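Local coordinates for D-3-phosphoglycerate dehydrogenase oxidoreductase protein (Ralstonia solanacearum, PDB 3GG9) that probably oxidises D-3-phosphoglycerate with NAD as a D-isomer specific 2-hydroxyacid dehydrogenase, at residues Asn34-Gly38 and Val39-Ala43; Arg306-Tyr309 and Glu310-Gly314; Ala316-Asn319 and Ile320-Ile323; Val331-Pro334 and Thr335-Ala338. One frame throughout, in Å; residues are numbered along the deposited sequence.

Contact 1 (Asn34-Gly38 and Val39-Ala43)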
loop_
_atom_site.group_PDB
_atom_site.type_symbol
_atom_site.label_atom_id
_atom_site.label_comp_id
_atom_site.label_asym_id
_atom_site.label_seq_id
_atom_site.Cartn_x
_atom_site.Cartn_y
_atom_site.Cartn_z
ATOM N N ASN A 34 -12.553 -22.442 9.602
ATOM C CA ASN A 34 -11.170 -22.826 9.812
ATOM C C ASN A 34 -10.827 -24.044 8.985
ATOM O O ASN A 34 -11.702 -24.641 8.355
ATOM C CB ASN A 34 -10.850 -23.026 11.299
ATOM C CG ASN A 34 -11.787 -23.999 11.987
ATOM O OD1 ASN A 34 -12.164 -25.023 11.430
ATOM N ND2 ASN A 34 -12.155 -23.681 13.227
ATOM N N THR A 35 -9.548 -24.395 8.980
ATOM C CA THR A 35 -9.041 -25.456 8.126
ATOM C C THR A 35 -8.696 -26.645 8.997
ATOM O O THR A 35 -8.157 -26.486 10.088
ATOM C CB THR A 35 -7.784 -24.991 7.348
ATOM O OG1 THR A 35 -8.133 -23.852 6.563
ATOM C CG2 THR A 35 -7.269 -26.072 6.399
ATOM N N VAL A 36 -9.046 -27.825 8.502
ATOM C CA VAL A 36 -8.729 -29.075 9.154
ATOM C C VAL A 36 -7.904 -29.888 8.167
ATOM O O VAL A 36 -8.297 -30.085 7.003
ATOM C CB VAL A 36 -10.033 -29.798 9.606
ATOM C CG1 VAL A 36 -9.851 -31.282 9.662
ATOM C CG2 VAL A 36 -10.490 -29.261 10.949
ATOM N N LYS A 37 -6.731 -30.307 8.631
ATOM C CA LYS A 37 -5.860 -31.115 7.799
ATOM C C LYS A 37 -5.765 -32.536 8.345
ATOM O O LYS A 37 -5.947 -32.794 9.554
ATOM C CB LYS A 37 -4.482 -30.460 7.618
ATOM C CG LYS A 37 -4.558 -29.041 7.051
ATOM C CD LYS A 37 -3.633 -28.841 5.862
ATOM C CE LYS A 37 -3.965 -27.544 5.127
ATOM N NZ LYS A 37 -3.183 -27.384 3.869
ATOM N N GLY A 38 -5.516 -33.471 7.439
ATOM C CA GLY A 38 -5.504 -34.870 7.824
ATOM C C GLY A 38 -6.837 -35.480 7.480
ATOM O O GLY A 38 -7.889 -34.919 7.788
ATOM N N VAL A 39 -6.774 -36.640 6.846
ATOM C CA VAL A 39 -7.922 -37.282 6.224
ATOM C C VAL A 39 -9.066 -37.548 7.208
ATOM O O VAL A 39 -10.218 -37.220 6.920
ATOM C CB VAL A 39 -7.484 -38.579 5.499
ATOM C CG1 VAL A 39 -8.624 -39.171 4.726
ATOM C CG2 VAL A 39 -6.329 -38.291 4.553
ATOM N N GLY A 40 -8.726 -38.104 8.372
ATOM C CA GLY A 40 -9.702 -38.493 9.397
ATOM C C GLY A 40 -10.651 -37.396 9.842
ATOM O O GLY A 40 -11.864 -37.522 9.684
ATOM N N GLN A 41 -10.083 -36.319 10.381
ATOM C CA GLN A 41 -10.836 -35.169 10.893
ATOM C C GLN A 41 -11.662 -34.457 9.815
ATOM O O GLN A 41 -12.780 -34.001 10.077
ATOM C CB GLN A 41 -9.880 -34.156 11.526
ATOM C CG GLN A 41 -9.297 -34.517 12.881
ATOM C CD GLN A 41 -8.336 -33.446 13.414
ATOM O OE1 GLN A 41 -8.073 -33.382 14.616
ATOM N NE2 GLN A 41 -7.809 -32.605 12.516
ATOM N N LEU A 42 -11.104 -34.366 8.609
ATOM C CA LEU A 42 -11.776 -33.703 7.497
ATOM C C LEU A 42 -12.950 -34.526 6.974
ATOM O O LEU A 42 -14.016 -33.972 6.691
ATOM C CB LEU A 42 -10.788 -33.368 6.370
ATOM C CG LEU A 42 -11.302 -32.572 5.166
ATOM C CD1 LEU A 42 -11.968 -31.269 5.612
ATOM C CD2 LEU A 42 -10.171 -32.300 4.188
ATOM N N ALA A 43 -12.753 -35.839 6.857
ATOM C CA ALA A 43 -13.823 -36.748 6.430
ATOM C C ALA A 43 -15.005 -36.773 7.404
ATOM O O ALA A 43 -16.156 -36.824 6.975
ATOM C CB ALA A 43 -13.291 -38.138 6.196
#
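Val-36 meets the first turn of helix 39-45 with one methyl: its CG1 comes within 3.4 Å of Gln-41 CB and 3.5 Å of the Leu-42 backbone N. The side chains of Val-36 and Gln-41 cross at about a right angle, and while Val-36 CG1 sits against Gln-41 CB, the extended glutamine chain brings NE2 back to within 3.8 Å of the same methyl. Rotation about the Val-36 CA-CB bond (chi1 153°) places CG1 opposite the backbone N and thereby brings it forward to the helix. Gln-41 runs back along the incoming loop until its amide NE2 lies 3.5 Å from Lys-37 O. Leu-42 approaches differently, with CB 4.0 Å from Val-36 CG1 and its two methyls near Val-36 O.

Gly-38, directly before the helix, occupies the N-cap. Its carbonyl O receives a weak hydrogen bond from Leu-42 N (3.4 Å), which closes the first helical turn; its phi of +98° is a conformation open mainly to glycine. The turn is part of the link from strand 28-31, an outer strand of the five-stranded parallel sheet, into helix 39-45. Thr-35 OG1 is hydrogen-bonded to Tyr-11 and Asp-9, while beyond Val-36, Leu-42 continues onto Leu-65 of helix 63-66, which Ala-43 also touches.

Contact 2 (Arg306-Tyr309 and Glu310-Gly314). With SO4 (sulfate ion), chain G; SO4 (sulfate ion), chain E.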
loop_
_atom_site.group_PDB
_atom_site.type_symbol
_atom_site.label_atom_id
_atom_site.label_comp_id
_atom_site.label_asym_id
_atom_site.label_seq_id
_atom_site.Cartn_x
_atom_site.Cartn_y
_atom_site.Cartn_z
ATOM N N ARG A 306 -13.984 -8.402 -2.214
ATOM C CA ARG A 306 -15.446 -8.533 -2.270
ATOM C C ARG A 306 -16.009 -8.840 -3.661
ATOM O O ARG A 306 -16.851 -9.728 -3.807
ATOM C CB ARG A 306 -16.134 -7.312 -1.645
ATOM C CG ARG A 306 -15.643 -5.971 -2.151
ATOM C CD ARG A 306 -16.815 -5.035 -2.280
ATOM N NE ARG A 306 -16.592 -3.977 -3.262
ATOM C CZ ARG A 306 -17.545 -3.522 -4.069
ATOM N NH1 ARG A 306 -18.763 -4.054 -4.022
ATOM N NH2 ARG A 306 -17.280 -2.554 -4.940
ATOM N N GLU A 307 -15.532 -8.117 -4.679
ATOM C CA GLU A 307 -16.003 -8.337 -6.060
ATOM C C GLU A 307 -15.510 -9.692 -6.571
ATOM O O GLU A 307 -16.263 -10.437 -7.194
ATOM C CB GLU A 307 -15.529 -7.226 -6.997
ATOM C CG GLU A 307 -16.109 -5.861 -6.658
ATOM C CD GLU A 307 -15.968 -4.825 -7.794
ATOM O OE1 GLU A 307 -15.757 -5.217 -8.963
ATOM O OE2 GLU A 307 -16.064 -3.609 -7.497
ATOM N N SER A 308 -14.248 -10.008 -6.271
ATOM C CA SER A 308 -13.661 -11.297 -6.601
ATOM C C SER A 308 -14.496 -12.438 -6.007
ATOM O O SER A 308 -14.820 -13.369 -6.717
ATOM C CB SER A 308 -12.203 -11.380 -6.106
ATOM O OG SER A 308 -11.613 -12.617 -6.473
ATOM N N TYR A 309 -14.838 -12.368 -4.720
ATOM C CA TYR A 309 -15.675 -13.402 -4.071
ATOM C C TYR A 309 -17.076 -13.485 -4.728
ATOM O O TYR A 309 -17.576 -14.569 -5.046
ATOM C CB TYR A 309 -15.793 -13.129 -2.566
ATOM C CG TYR A 309 -14.748 -13.857 -1.693
ATOM C CD1 TYR A 309 -13.478 -14.176 -2.188
ATOM C CD2 TYR A 309 -15.033 -14.199 -0.367
ATOM C CE1 TYR A 309 -12.520 -14.852 -1.385
ATOM C CE2 TYR A 309 -14.080 -14.880 0.435
ATOM C CZ TYR A 309 -12.830 -15.197 -0.092
ATOM O OH TYR A 309 -11.869 -15.854 0.678
ATOM N N GLU A 310 -17.691 -12.338 -4.966
ATOM C CA GLU A 310 -18.991 -12.344 -5.638
ATOM C C GLU A 310 -18.929 -13.137 -6.955
ATOM O O GLU A 310 -19.749 -14.020 -7.159
ATOM C CB GLU A 310 -19.532 -10.921 -5.864
ATOM C CG GLU A 310 -19.997 -10.181 -4.589
ATOM C CD GLU A 310 -21.300 -10.704 -3.941
ATOM O OE1 GLU A 310 -21.672 -10.121 -2.883
ATOM O OE2 GLU A 310 -21.951 -11.673 -4.457
ATOM N N MET A 311 -17.939 -12.839 -7.806
ATOM C CA MET A 311 -17.734 -13.507 -9.103
ATOM C C MET A 311 -17.366 -14.985 -8.926
ATOM O O MET A 311 -18.009 -15.862 -9.508
ATOM C CB MET A 311 -16.640 -12.796 -9.932
ATOM C CG MET A 311 -16.384 -13.435 -11.318
ATOM S SD MET A 311 -14.745 -13.091 -12.041
ATOM C CE MET A 311 -15.020 -11.419 -12.641
ATOM N N TYR A 312 -16.345 -15.250 -8.112
ATOM C CA TYR A 312 -15.862 -16.617 -7.898
ATOM C C TYR A 312 -16.943 -17.570 -7.369
ATOM O O TYR A 312 -17.195 -18.598 -7.984
ATOM C CB TYR A 312 -14.624 -16.637 -7.002
ATOM C CG TYR A 312 -13.313 -16.356 -7.729
ATOM C CD1 TYR A 312 -12.358 -17.357 -7.886
ATOM C CD2 TYR A 312 -13.027 -15.093 -8.264
ATOM C CE1 TYR A 312 -11.150 -17.108 -8.550
ATOM C CE2 TYR A 312 -11.818 -14.834 -8.931
ATOM C CZ TYR A 312 -10.883 -15.844 -9.059
ATOM O OH TYR A 312 -9.692 -15.604 -9.720
ATOM N N PHE A 313 -17.574 -17.216 -6.250
ATOM C CA PHE A 313 -18.655 -18.019 -5.672
ATOM C C PHE A 313 -19.943 -17.993 -6.494
ATOM O O PHE A 313 -20.631 -19.015 -6.619
ATOM C CB PHE A 313 -18.907 -17.588 -4.239
ATOM C CG PHE A 313 -17.738 -17.905 -3.338
ATOM C CD1 PHE A 313 -17.643 -19.160 -2.751
ATOM C CD2 PHE A 313 -16.709 -16.986 -3.162
ATOM C CE1 PHE A 313 -16.564 -19.483 -1.945
ATOM C CE2 PHE A 313 -15.580 -17.303 -2.340
ATOM C CZ PHE A 313 -15.531 -18.561 -1.749
ATOM N N GLY A 314 -20.274 -16.837 -7.053
ATOM C CA GLY A 314 -21.439 -16.777 -7.952
ATOM C C GLY A 314 -21.358 -17.898 -8.983
ATOM O O GLY A 314 -22.311 -18.659 -9.162
HETATM S S SO4 G . -20.679 -0.689 -5.342
HETATM O O1 SO4 G . -21.832 -0.647 -6.244
HETATM O O2 SO4 G . -19.535 -1.255 -6.051
HETATM O O3 SO4 G . -20.355 0.667 -4.903
HETATM O O4 SO4 G . -20.979 -1.505 -4.163
HETATM S S SO4 E . -7.783 -18.576 -10.629
HETATM O O1 SO4 E . -8.363 -18.413 -9.312
HETATM O O2 SO4 E . -8.588 -19.489 -11.417
HETATM O O3 SO4 E . -7.745 -17.280 -11.295
HETATM O O4 SO4 E . -6.426 -19.094 -10.459
#
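Phe-313 presents its ring edge to the face of Tyr-309, one turn earlier, in a T-shaped pair with centroids 5.0 Å apart and planes at 66°. The touching atom is Phe-313 CE2, which sits over the centre of the tyrosine ring and is 3.6 Å from Tyr-309 CG. Both side chains point the same way, into the buried side, where Phe-313 also packs on Val-15 and Ile-55 and Tyr-309 OH is hydrogen-bonded to Arg-58. The Tyr-312 ring lies beside Ser-308, whose OG is 3.3 Å from Tyr-312 CE2. Tyr-312 OH is bonded to Ser-107 N and lies 3.0 Å from O3 of a sulfate.

These residues open helix 306-324, held by regular i to i+4 backbone bonds such as Tyr-312 N to Ser-308 O (2.8 Å).

Glu-310 is held by the backbone amides of Asp-19 and Cys-20, but Met-311 is exposed. Arg-306 and Glu-307 form a partly exposed edge facing the second subunit. In one of its two modelled conformers Arg-306 donates from NH2 to O2 of another sulfate (2.8 Å), probably a crystallisation component like the first; Glu-307 OE2, 3.0 Å from this Arg-306 NH2, pairs by charge alone, well out of the guanidinium plane.

Contact 3 (Ala316-Asn319 and Ile320-Ile323)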
loop_
_atom_site.group_PDB
_atom_site.type_symbol
_atom_site.label_atom_id
_atom_site.label_comp_id
_atom_site.label_asym_id
_atom_site.label_seq_id
_atom_site.Cartn_x
_atom_site.Cartn_y
_atom_site.Cartn_z
ATOM N N ALA A 316 -19.227 -20.687 -8.947
ATOM C CA ALA A 316 -19.207 -22.023 -8.338
ATOM C C ALA A 316 -20.605 -22.495 -7.884
ATOM O O ALA A 316 -20.933 -23.679 -8.038
ATOM C CB ALA A 316 -18.176 -22.106 -7.177
ATOM N N PHE A 317 -21.420 -21.567 -7.372
ATOM C CA PHE A 317 -22.796 -21.851 -6.940
ATOM C C PHE A 317 -23.721 -22.101 -8.125
ATOM O O PHE A 317 -24.486 -23.064 -8.118
ATOM C CB PHE A 317 -23.380 -20.724 -6.085
ATOM C CG PHE A 317 -22.671 -20.491 -4.775
ATOM C CD1 PHE A 317 -21.774 -21.420 -4.254
ATOM C CD2 PHE A 317 -22.910 -19.324 -4.055
ATOM C CE1 PHE A 317 -21.136 -21.183 -3.036
ATOM C CE2 PHE A 317 -22.286 -19.094 -2.830
ATOM C CZ PHE A 317 -21.395 -20.024 -2.325
ATOM N N GLN A 318 -23.655 -21.234 -9.134
ATOM C CA GLN A 318 -24.413 -21.448 -10.374
ATOM C C GLN A 318 -24.018 -22.763 -11.055
ATOM O O GLN A 318 -24.872 -23.442 -11.629
ATOM C CB GLN A 318 -24.268 -20.268 -11.333
ATOM C CG GLN A 318 -25.304 -20.209 -12.468
ATOM C CD GLN A 318 -26.755 -20.260 -11.970
ATOM O OE1 GLN A 318 -27.152 -19.487 -11.096
ATOM N NE2 GLN A 318 -27.558 -21.168 -12.546
ATOM N N ASN A 319 -22.743 -23.149 -10.953
ATOM C CA ASN A 319 -22.297 -24.428 -11.515
ATOM C C ASN A 319 -23.034 -25.626 -10.900
ATOM O O ASN A 319 -23.451 -26.545 -11.618
ATOM C CB ASN A 319 -20.772 -24.587 -11.420
ATOM C CG ASN A 319 -20.015 -23.799 -12.488
ATOM O OD1 ASN A 319 -20.589 -23.306 -13.463
ATOM N ND2 ASN A 319 -18.704 -23.700 -12.315
ATOM N N ILE A 320 -23.198 -25.616 -9.579
ATOM C CA ILE A 320 -23.965 -26.648 -8.893
ATOM C C ILE A 320 -25.415 -26.662 -9.403
ATOM O O ILE A 320 -25.940 -27.720 -9.764
ATOM C CB ILE A 320 -23.929 -26.489 -7.365
ATOM C CG1 ILE A 320 -22.509 -26.742 -6.834
ATOM C CG2 ILE A 320 -24.915 -27.453 -6.699
ATOM C CD1 ILE A 320 -22.309 -26.301 -5.379
ATOM N N LEU A 321 -26.038 -25.487 -9.472
ATOM C CA LEU A 321 -27.404 -25.371 -9.992
ATOM C C LEU A 321 -27.554 -25.864 -11.435
ATOM O O LEU A 321 -28.548 -26.519 -11.761
ATOM C CB LEU A 321 -27.944 -23.941 -9.883
ATOM C CG LEU A 321 -27.888 -23.214 -8.534
ATOM C CD1 LEU A 321 -28.642 -21.900 -8.624
ATOM C CD2 LEU A 321 -28.408 -24.063 -7.366
ATOM N N ASP A 322 -26.581 -25.541 -12.286
ATOM C CA ASP A 322 -26.603 -25.939 -13.695
ATOM C C ASP A 322 -26.461 -27.450 -13.852
ATOM O O ASP A 322 -27.095 -28.030 -14.722
ATOM C CB ASP A 322 -25.484 -25.272 -14.504
ATOM C CG ASP A 322 -25.686 -23.783 -14.715
ATOM O OD1 ASP A 322 -26.824 -23.262 -14.625
ATOM O OD2 ASP A 322 -24.668 -23.125 -15.000
ATOM N N ILE A 323 -25.629 -28.076 -13.017
ATOM C CA ILE A 323 -25.431 -29.528 -13.076
ATOM C C ILE A 323 -26.706 -30.278 -12.676
ATOM O O ILE A 323 -27.081 -31.255 -13.323
ATOM C CB ILE A 323 -24.171 -29.980 -12.269
ATOM C CG1 ILE A 323 -23.047 -30.331 -13.227
ATOM C CG2 ILE A 323 -24.418 -31.209 -11.415
ATOM C CD1 ILE A 323 -22.366 -29.152 -13.783
HETATM O O HOH W 1 -22.466 -24.366 -15.530
#
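Gln-318 and Asp-322 join side chains across one turn of helix 306-324, an i to i+4 bridge on the partly exposed face of the long helix that packs against the five-stranded parallel sheet. From CB, which heads away from the following turn, the glutamine doubles back: chi1 of -164° sets CG beside its own carbonyl carbon, and a bend at chi2 returns the chain towards the later residues. CG thus comes 3.9 Å from Asp-322 OD2. CD lies between Asp-322 OD1 and Leu-321 CD1, and the amide oxygen OE1 lies 3.8 Å from that same Leu-321 CD1 methyl. At the tip, NE2 donates to Asp-322 OD1 over 3.0 Å in a nearly straight bond (168°). The acceptor lies in the plane of the glutamine amide, whereas the amide nitrogen meets the carboxylate from above its plane, the two flat groups being turned 52° against each other.

Beneath this bridge the backbone bonds continue, among them Asp-322 N to Gln-318 O, so the pair is tied through both main chain and side chains. The sheet-facing side is largely apolar: Ile-320 and Phe-317 pack on Val-53 of strand 51-54, and Ile-323 rests on Ile-74 and Leu-102. Asn-319 lies between the two environments, its ND2 weakly hydrogen-bonded to Glu-103 O. Its other amide atom shares a water with the aspartate, the water oxygen being 3.0 Å from Asn-319 OD1 and 2.6 Å from Asp-322 OD2.

Contact 4 (Val331-Pro334 and Thr335-Ala338)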
loop_
_atom_site.group_PDB
_atom_site.type_symbol
_atom_site.label_atom_id
_atom_site.label_comp_id
_atom_site.label_asym_id
_atom_site.label_seq_id
_atom_site.Cartn_x
_atom_site.Cartn_y
_atom_site.Cartn_z
ATOM N N VAL A 331 -18.198 -29.275 -16.096
ATOM C CA VAL A 331 -17.524 -30.496 -15.613
ATOM C C VAL A 331 -16.110 -30.587 -16.176
ATOM O O VAL A 331 -15.921 -30.557 -17.385
ATOM C CB VAL A 331 -18.344 -31.816 -15.872
ATOM C CG1 VAL A 331 -17.623 -33.034 -15.259
ATOM C CG2 VAL A 331 -19.719 -31.716 -15.249
ATOM N N ALA A 332 -15.130 -30.651 -15.271
ATOM C CA ALA A 332 -13.721 -30.780 -15.623
ATOM C C ALA A 332 -13.411 -32.190 -16.117
ATOM O O ALA A 332 -12.652 -32.354 -17.071
ATOM C CB ALA A 332 -12.831 -30.442 -14.425
ATOM N N ASN A 333 -14.023 -33.185 -15.470
ATOM C CA ASN A 333 -13.766 -34.604 -15.725
ATOM C C ASN A 333 -15.003 -35.336 -16.277
ATOM O O ASN A 333 -15.613 -36.140 -15.574
ATOM C CB ASN A 333 -13.260 -35.262 -14.421
ATOM C CG ASN A 333 -14.274 -35.174 -13.267
ATOM O OD1 ASN A 333 -15.156 -34.306 -13.258
ATOM N ND2 ASN A 333 -14.162 -36.093 -12.302
ATOM N N PRO A 334 -15.389 -35.069 -17.542
ATOM C CA PRO A 334 -16.719 -35.516 -17.976
ATOM C C PRO A 334 -16.905 -37.047 -18.001
ATOM O O PRO A 334 -18.041 -37.522 -17.990
ATOM C CB PRO A 334 -16.851 -34.928 -19.391
ATOM C CG PRO A 334 -15.783 -33.885 -19.488
ATOM C CD PRO A 334 -14.670 -34.399 -18.636
ATOM N N THR A 335 -15.806 -37.802 -17.997
ATOM C CA THR A 335 -15.882 -39.270 -17.967
ATOM C C THR A 335 -16.317 -39.826 -16.601
ATOM O O THR A 335 -16.440 -41.038 -16.436
ATOM C CB THR A 335 -14.574 -39.960 -18.473
ATOM O OG1 THR A 335 -13.499 -39.715 -17.563
ATOM C CG2 THR A 335 -14.183 -39.459 -19.868
ATOM N N ALA A 336 -16.552 -38.939 -15.632
ATOM C CA ALA A 336 -17.172 -39.308 -14.357
ATOM C C ALA A 336 -18.696 -39.386 -14.468
ATOM O O ALA A 336 -19.365 -39.844 -13.542
ATOM C CB ALA A 336 -16.780 -38.313 -13.270
ATOM N N LEU A 337 -19.240 -38.914 -15.588
ATOM C CA LEU A 337 -20.680 -38.947 -15.826
ATOM C C LEU A 337 -21.127 -40.311 -16.364
ATOM O O LEU A 337 -22.309 -40.667 -16.292
ATOM C CB LEU A 337 -21.092 -37.836 -16.794
ATOM C CG LEU A 337 -20.992 -36.386 -16.304
ATOM C CD1 LEU A 337 -21.039 -35.418 -17.484
ATOM C CD2 LEU A 337 -22.093 -36.077 -15.310
ATOM N N ALA A 338 -20.166 -41.064 -16.896
ATOM C CA ALA A 338 -20.391 -42.405 -17.425
ATOM C C ALA A 338 -20.805 -43.381 -16.310
ATOM O O ALA A 338 -20.453 -43.160 -15.143
ATOM C CB ALA A 338 -19.128 -42.892 -18.135
#
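A short 3-10 turn in the segment following helix 306-324 brings Asn-333 and Pro-334 against Ala-336 and Leu-337. Two successive i to i+3 backbone bonds define it. Ala-336 N donates to Asn-333 O over 3.0 Å, and Leu-337 N to Pro-334 O over the same 3.0 Å; the second donor stands well above the carbonyl plane, 53° out of it, reflecting the tight winding.

Side chains follow the same spacing. Ala-336 CB points back to the preceding residues and lies 3.4 Å from Asn-333 O and 3.6 Å from Asn-333 ND2. Leu-337 lays its CB 3.3 Å from Pro-334 O, with CG and CD1 only slightly farther from that oxygen. With chi1 at 61°, Asn-333 CG sits between its backbone N and carbonyl carbon, and the amide is directed to the edge of the sheet. There OD1 accepts from Val-101 N, and ND2 donates to Val-99 O and Thr-95 OG1. Ala-336 and Leu-337 pack on Val-100 beside these bonds.

With its amide bonded through both ends, the buried Asn-333 has its polar groups satisfied and its rotation fixed, so the turn is joined to strand 100-102 and to helix 91-97 by polar pairing as well as by apolar packing.

How the contacts relate
Contacts 2 and 3 occupy successive parts of helix 306-324, their centres about 14 Å apart, and each is partly buried. Contact 2 relies on an aromatic pair and meets sulfates and the second subunit, whereas contact 3 combines an apolar sheet-facing side with a polar bridge and a water. Contact 4 follows the helix and touches contact 3 through Ile-323 CD1 and Val-331 CG2, 4.0 Å apart; both also pack on strand 100-102. Contact 1 is the surface member, at the opposite outer strand of that parallel sheet, and touches none of the others. It pairs apolar packing with a weak capping bond, while contact 4 is held by two 3-10 backbone bonds.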